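FtsY (Mycoplasma mycoides, PDB 1ZU4) serves as the SRP receptor, modelled here as its NG domain, a helical bundle joined to an alpha/beta domain of the SRP54-type family in the P-loop clan. Local coordinates at residues 290-293 with 294-297; 298-301 with 302-305; 246-249 with 250-253. All blocks are in the same frame, centred on the assembly; numbering follows the deposited sequence.

Interaction 1: residues 290-293 with 294-297; sequences GEKV and DDLL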
loop_
_atom_site.group_PDB
_atom_site.type_symbol
_atom_site.label_atom_id
_atom_site.label_comp_id
_atom_site.label_asym_id
_atom_site.label_seq_id
_atom_site.Cartn_x
_atom_site.Cartn_y
_atom_site.Cartn_z
ATOM N N GLY A 290 -2.892 -11.056 -3.474
ATOM C CA GLY A 290 -2.454 -12.445 -3.552
ATOM C C GLY A 290 -1.036 -12.612 -4.089
ATOM O O GLY A 290 -0.284 -11.636 -4.196
ATOM N N GLU A 291 -0.672 -13.872 -4.400
ATOM C CA GLU A 291 0.683 -14.211 -4.766
ATOM C C GLU A 291 0.949 -14.179 -6.285
ATOM O O GLU A 291 2.103 -14.174 -6.685
ATOM C CB GLU A 291 1.038 -15.589 -4.203
ATOM C CG GLU A 291 0.158 -16.687 -4.777
ATOM C CD GLU A 291 0.642 -18.083 -4.462
ATOM O OE1 GLU A 291 0.765 -18.404 -3.255
ATOM O OE2 GLU A 291 0.876 -18.855 -5.428
ATOM N N LYS A 292 -0.091 -14.177 -7.122
ATOM C CA LYS A 292 0.126 -14.127 -8.588
ATOM C C LYS A 292 0.573 -12.752 -9.073
ATOM O O LYS A 292 0.312 -11.713 -8.440
ATOM C CB LYS A 292 -1.123 -14.548 -9.373
ATOM C CG LYS A 292 -1.809 -15.823 -8.878
ATOM C CD LYS A 292 -1.009 -17.052 -9.247
ATOM C CE LYS A 292 -1.580 -18.269 -8.549
ATOM N NZ LYS A 292 -1.240 -18.229 -7.082
ATOM N N VAL A 293 1.227 -12.737 -10.227
ATOM C CA VAL A 293 1.806 -11.499 -10.736
ATOM C C VAL A 293 0.777 -10.384 -10.966
ATOM O O VAL A 293 1.120 -9.199 -10.965
ATOM C CB VAL A 293 2.638 -11.773 -12.006
ATOM C CG1 VAL A 293 1.716 -12.110 -13.192
ATOM C CG2 VAL A 293 3.606 -10.606 -12.278
ATOM N N ASP A 294 -0.485 -10.761 -11.154
ATOM C CA ASP A 294 -1.548 -9.807 -11.440
ATOM C C ASP A 294 -2.398 -9.503 -10.192
ATOM O O ASP A 294 -3.421 -8.833 -10.279
ATOM C CB ASP A 294 -2.423 -10.265 -12.629
ATOM C CG ASP A 294 -2.831 -11.730 -12.537
ATOM O OD1 ASP A 294 -2.013 -12.579 -12.120
ATOM O OD2 ASP A 294 -3.979 -12.037 -12.910
ATOM N N ASP A 295 -1.936 -9.952 -9.024
ATOM C CA ASP A 295 -2.709 -9.729 -7.785
ATOM C C ASP A 295 -2.364 -8.381 -7.125
ATOM O O ASP A 295 -1.921 -8.339 -5.990
ATOM C CB ASP A 295 -2.554 -10.908 -6.809
ATOM C CG ASP A 295 -3.295 -12.159 -7.277
ATOM O OD1 ASP A 295 -4.274 -12.022 -8.042
ATOM O OD2 ASP A 295 -2.892 -13.291 -6.867
ATOM N N LEU A 296 -2.532 -7.311 -7.889
ATOM C CA LEU A 296 -2.253 -5.954 -7.450
ATOM C C LEU A 296 -3.297 -5.052 -8.065
ATOM O O LEU A 296 -3.538 -5.111 -9.283
ATOM C CB LEU A 296 -0.878 -5.509 -7.915
ATOM C CG LEU A 296 -0.325 -4.362 -7.075
ATOM C CD1 LEU A 296 0.213 -4.847 -5.706
ATOM C CD2 LEU A 296 0.710 -3.615 -7.899
ATOM N N LEU A 297 -3.918 -4.221 -7.235
ATOM C CA LEU A 297 -5.020 -3.396 -7.680
ATOM C C LEU A 297 -4.761 -2.002 -7.218
ATOM O O LEU A 297 -4.039 -1.807 -6.241
ATOM C CB LEU A 297 -6.356 -3.876 -7.076
ATOM C CG LEU A 297 -6.808 -5.336 -7.183
ATOM C CD1 LEU A 297 -8.029 -5.556 -6.322
ATOM C CD2 LEU A 297 -7.141 -5.654 -8.643
HETATM O O HOH W 1 0.284 -8.735 -4.503
#

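Interaction 2: residues 298-301 with 302-305; sequences AFDI and DQYI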
loop_
_atom_site.group_PDB
_atom_site.type_symbol
_atom_site.label_atom_id
_atom_site.label_comp_id
_atom_site.label_asym_id
_atom_site.label_seq_id
_atom_site.Cartn_x
_atom_site.Cartn_y
_atom_site.Cartn_z
ATOM N N ALA A 298 -5.343 -1.031 -7.912
ATOM C CA ALA A 298 -5.407 0.294 -7.370
ATOM C C ALA A 298 -6.258 0.219 -6.119
ATOM O O ALA A 298 -7.300 -0.422 -6.125
ATOM C CB ALA A 298 -6.042 1.268 -8.365
ATOM N N PHE A 299 -5.830 0.915 -5.066
ATOM C CA PHE A 299 -6.571 0.970 -3.850
ATOM C C PHE A 299 -7.823 1.834 -3.956
ATOM O O PHE A 299 -7.821 2.928 -4.541
ATOM C CB PHE A 299 -5.702 1.537 -2.757
ATOM C CG PHE A 299 -6.344 1.516 -1.444
ATOM C CD1 PHE A 299 -6.448 0.337 -0.756
ATOM C CD2 PHE A 299 -6.875 2.688 -0.886
ATOM C CE1 PHE A 299 -7.040 0.323 0.492
ATOM C CE2 PHE A 299 -7.480 2.655 0.327
ATOM C CZ PHE A 299 -7.571 1.501 1.013
ATOM N N ASP A 300 -8.884 1.334 -3.351
ATOM C CA ASP A 300 -10.162 1.984 -3.374
ATOM C C ASP A 300 -10.694 1.753 -1.970
ATOM O O ASP A 300 -11.020 0.622 -1.553
ATOM C CB ASP A 300 -10.986 1.352 -4.502
ATOM C CG ASP A 300 -12.440 1.794 -4.522
ATOM O OD1 ASP A 300 -12.913 2.292 -3.481
ATOM O OD2 ASP A 300 -13.116 1.597 -5.586
ATOM N N ILE A 301 -10.767 2.841 -1.218
ATOM C CA ILE A 301 -11.168 2.746 0.180
ATOM C C ILE A 301 -12.600 2.237 0.343
ATOM O O ILE A 301 -12.850 1.473 1.290
ATOM C CB ILE A 301 -10.987 4.081 0.962
ATOM C CG1 ILE A 301 -11.441 3.908 2.432
ATOM C CG2 ILE A 301 -11.696 5.260 0.256
ATOM C CD1 ILE A 301 -10.622 2.876 3.200
ATOM N N ASP A 302 -13.530 2.628 -0.543
ATOM C CA ASP A 302 -14.910 2.097 -0.413
ATOM C C ASP A 302 -14.953 0.567 -0.608
ATOM O O ASP A 302 -15.680 -0.149 0.088
ATOM C CB ASP A 302 -15.946 2.842 -1.260
ATOM C CG ASP A 302 -17.364 2.456 -0.905
ATOM O OD1 ASP A 302 -17.802 2.681 0.265
ATOM O OD2 ASP A 302 -18.045 1.857 -1.774
ATOM N N GLN A 303 -14.151 0.073 -1.527
ATOM C CA GLN A 303 -14.084 -1.349 -1.790
ATOM C C GLN A 303 -13.448 -2.100 -0.626
ATOM O O GLN A 303 -13.890 -3.180 -0.261
ATOM C CB GLN A 303 -13.316 -1.606 -3.084
ATOM C CG GLN A 303 -14.171 -1.342 -4.343
ATOM C CD GLN A 303 -15.353 -2.290 -4.450
ATOM O OE1 GLN A 303 -15.166 -3.467 -4.754
ATOM N NE2 GLN A 303 -16.568 -1.796 -4.182
ATOM N N TYR A 304 -12.368 -1.547 -0.086
ATOM C CA TYR A 304 -11.735 -2.119 1.079
ATOM C C TYR A 304 -12.787 -2.252 2.193
ATOM O O TYR A 304 -12.975 -3.337 2.756
ATOM C CB TYR A 304 -10.601 -1.197 1.529
ATOM C CG TYR A 304 -9.831 -1.661 2.732
ATOM C CD1 TYR A 304 -8.716 -2.487 2.589
ATOM C CD2 TYR A 304 -10.173 -1.207 4.017
ATOM C CE1 TYR A 304 -7.982 -2.875 3.701
ATOM C CE2 TYR A 304 -9.471 -1.595 5.114
ATOM C CZ TYR A 304 -8.375 -2.422 4.955
ATOM O OH TYR A 304 -7.687 -2.776 6.049
ATOM N N ILE A 305 -13.517 -1.166 2.458
ATOM C CA ILE A 305 -14.525 -1.179 3.544
ATOM C C ILE A 305 -15.711 -2.134 3.275
ATOM O O ILE A 305 -16.134 -2.883 4.146
ATOM C CB ILE A 305 -15.054 0.270 3.830
ATOM C CG1 ILE A 305 -13.909 1.178 4.310
ATOM C CG2 ILE A 305 -16.166 0.268 4.887
ATOM C CD1 ILE A 305 -13.117 0.626 5.471
#

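Interaction 3: residues 246-249 with 250-253; sequences QAEE and FSKV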
loop_
_atom_site.group_PDB
_atom_site.type_symbol
_atom_site.label_atom_id
_atom_site.label_comp_id
_atom_site.label_asym_id
_atom_site.label_seq_id
_atom_site.Cartn_x
_atom_site.Cartn_y
_atom_site.Cartn_z
ATOM N N GLN A 246 6.782 0.737 12.002
ATOM C CA GLN A 246 8.017 0.677 11.245
ATOM C C GLN A 246 7.930 1.516 9.968
ATOM O O GLN A 246 8.914 2.177 9.618
ATOM C CB GLN A 246 8.348 -0.776 10.885
ATOM C CG GLN A 246 8.760 -1.589 12.085
ATOM C CD GLN A 246 10.256 -1.641 12.219
ATOM O OE1 GLN A 246 10.945 -1.910 11.232
ATOM N NE2 GLN A 246 10.780 -1.404 13.441
ATOM N N ALA A 247 6.771 1.485 9.289
ATOM C CA ALA A 247 6.577 2.279 8.076
ATOM C C ALA A 247 6.645 3.772 8.421
ATOM O O ALA A 247 7.258 4.517 7.699
ATOM C CB ALA A 247 5.266 1.949 7.398
ATOM N N GLU A 248 6.074 4.190 9.561
ATOM C CA GLU A 248 6.257 5.577 10.004
ATOM C C GLU A 248 7.742 5.964 10.194
ATOM O O GLU A 248 8.157 7.073 9.869
ATOM C CB GLU A 248 5.442 5.882 11.278
ATOM C CG GLU A 248 5.614 7.360 11.798
ATOM C CD GLU A 248 5.023 8.452 10.866
ATOM O OE1 GLU A 248 4.632 8.169 9.723
ATOM O OE2 GLU A 248 5.001 9.650 11.291
ATOM N N GLU A 249 8.543 5.055 10.741
ATOM C CA GLU A 249 9.933 5.407 10.999
ATOM C C GLU A 249 10.625 5.589 9.661
ATOM O O GLU A 249 11.496 6.431 9.515
ATOM C CB GLU A 249 10.628 4.350 11.866
ATOM C CG GLU A 249 9.956 4.120 13.269
ATOM C CD GLU A 249 10.634 3.005 14.083
ATOM O OE1 GLU A 249 11.886 2.882 14.033
ATOM O OE2 GLU A 249 9.919 2.280 14.797
ATOM N N PHE A 250 10.237 4.798 8.664
ATOM C CA PHE A 250 10.902 4.886 7.369
ATOM C C PHE A 250 10.509 6.182 6.668
ATOM O O PHE A 250 11.276 6.727 5.909
ATOM C CB PHE A 250 10.557 3.690 6.472
ATOM C CG PHE A 250 11.547 3.490 5.367
ATOM C CD1 PHE A 250 12.652 2.652 5.550
ATOM C CD2 PHE A 250 11.423 4.190 4.180
ATOM C CE1 PHE A 250 13.604 2.503 4.556
ATOM C CE2 PHE A 250 12.384 4.055 3.185
ATOM C CZ PHE A 250 13.462 3.206 3.357
ATOM N N SER A 251 9.281 6.646 6.903
ATOM C CA SER A 251 8.830 7.893 6.306
ATOM C C SER A 251 9.721 9.104 6.619
ATOM O O SER A 251 9.492 10.157 6.041
ATOM C CB SER A 251 7.347 8.182 6.626
ATOM O OG SER A 251 7.172 8.729 7.911
ATOM N N LYS A 252 10.737 8.965 7.490
ATOM C CA LYS A 252 11.657 10.098 7.811
ATOM C C LYS A 252 12.927 10.094 6.935
ATOM O O LYS A 252 13.732 11.038 6.922
ATOM C CB LYS A 252 12.088 10.085 9.290
ATOM C CG LYS A 252 10.995 9.900 10.329
ATOM C CD LYS A 252 9.823 10.827 10.084
ATOM C CE LYS A 252 8.794 10.733 11.195
ATOM N NZ LYS A 252 8.465 12.072 11.787
ATOM N N VAL A 253 13.098 9.010 6.206
ATOM C CA VAL A 253 14.304 8.747 5.454
ATOM C C VAL A 253 14.019 9.131 3.997
ATOM O O VAL A 253 14.921 9.465 3.239
ATOM C CB VAL A 253 14.669 7.225 5.591
ATOM C CG1 VAL A 253 15.704 6.814 4.611
ATOM C CG2 VAL A 253 15.105 6.886 7.027
#

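Interaction 1: residues 290-293 with 294-297
The carboxylate of D295 accepts the backbone N-H of K292 from above its plane, at a slant. K292 N lies 2.9 Å from D295 OD2 and 42° out of the carboxylate plane, and the bond is bent (143° at the hydrogen). CB and CG of K292 lie beside the same oxygen, with CB 3.3 Å from D295 OD2; the rest of the chain leads away. The K292 chi1 (-47°) turns CG toward its own backbone N and brings CG to 3.4 Å from D295 OD2. The carboxylate of D294 comes to the CB methylene, with OD1 3.5 Å from K292 CB. Further out, K292 NZ reaches E291 OE2 at 2.8 Å in a salt bridge, again from above the carboxylate plane.

The backbone makes a type I beta turn from K292 to D295, closed by D295 N to K292 O at 2.9 Å. Two bonds thus tie K292 to D295. D295 is also the centre of an inverse gamma turn. A water links the two arms by donating to G290 O and to D295 O. D295 CB packs on G290 N, which is buried with no partner in the model.

The turn joins strand 284-288 to the antiparallel strand 296-298 at one edge of the sheet. Helix 118-131 lies beside it: K124 NZ bonds to K292 O, V293 touches N127, and L296 packs on K124 and M125.

Interaction 2: residues 298-301 with 302-305
D300 is the N-cap of helix 301-308. Its OD1 accepts from Q303 N at 3.2 Å, and the donor stands 68° out of the carboxylate plane. The D300 chi1 of 171° turns the carboxylate toward the first turn of the helix. The backbone adds Y304 N to D300 O at 2.9 Å.

The tight part is buried and mostly apolar, formed by I301, Y304 and I305. I305 CG1 presses to 3.2 Å from I301 O. I301 and I305 lie side by side, with I301 CD1 3.9 Å from I305 CG1. I305 CD1 sits at the edge of the Y304 ring. The F299 and Y304 rings meet obliquely, their planes 51° apart. Y304 CD1 lies at the edge of the F299 ring, 3.9 Å from F299 CE1. Y83 and Y86 of helix 71-87 touch I301, and Y304 OH bonds to G270 O and G273 N.

The D300 side is open to solvent. There D300 OD2 rests against Q303 CG at 3.4 Å, while Q303 OE1 turns to H307 NE2. D302 lies against Y83.

D300 places a carboxylate at the N-terminal end of a helix, where the peptide N-H groups probably favour negative charge. D302 OD2, 5.4 Å from D300 OD1, may oppose this slightly.

Interaction 3: residues 246-249 with 250-253
The C-terminal end of helix 241-250 unwinds here into the loop that leads to strand 258-262, within the alpha/beta domain of this P-loop clan member. The last regular bonds of the helix are F250 N to Q246 O at 3.1 Å and S251 N to A247 O at 3.0 Å. F250 N already leans weakly to A247 O as well, at 3.1 Å, and that carbonyl takes both F250 N and S251 N. From K252 the bonds span three residues. K252 N reaches back to E249 O at 3.3 Å, a weak bond. V253 N makes a sound bond to F250 O, also three residues back. Residues 251-253 keep helical backbone angles without the regular pattern of bonds.

The side chain of S251 adds a bond at this point. Its OG donates to E248 O at 2.7 Å, with the donor tilted 22° from the carbonyl plane. The chi1 of 80° swings OG back over the preceding turn, within reach of that oxygen. The carbonyl of E248 therefore has a hydroxyl partner where the helix stops.

A247 and F250 are buried against the domain. A247 packs on L233 and I235 of strand 230-236 and on L280 of helix 272-280. F250 packs on L233 and on L209 of helix 206-221, and it also touches the probable P-loop.

E248 is bent at chi2 (67°), and its carboxylate folds back over the helix end. OE1 comes within 3.2 Å of S251 OG. The chain of K252 crosses E248 at a slant, with K252 CE 3.9 Å from E248 OE2. The charges are near but not paired: K252 NZ stops 4.3 Å from E248 OE2, beyond a salt bridge.

Interactions 1 and 2 are consecutive in the chain, and their centres are 16 Å apart. Strand 296-298 leads from the turn of interaction 1 to the helix start of interaction 2. Interaction 3 closes earlier in the sequence and lies on the other side of the chain's centre. Its centre is 25 Å from that of interaction 1 and 23 Å from that of interaction 2. Nearest atoms are about 16 Å and 14 Å apart, so it touches neither. Interaction 3 reaches the probable P-loop through F250. Interaction 1 instead meets helix 118-131, which follows that loop. Interaction 2 meets helix 71-87.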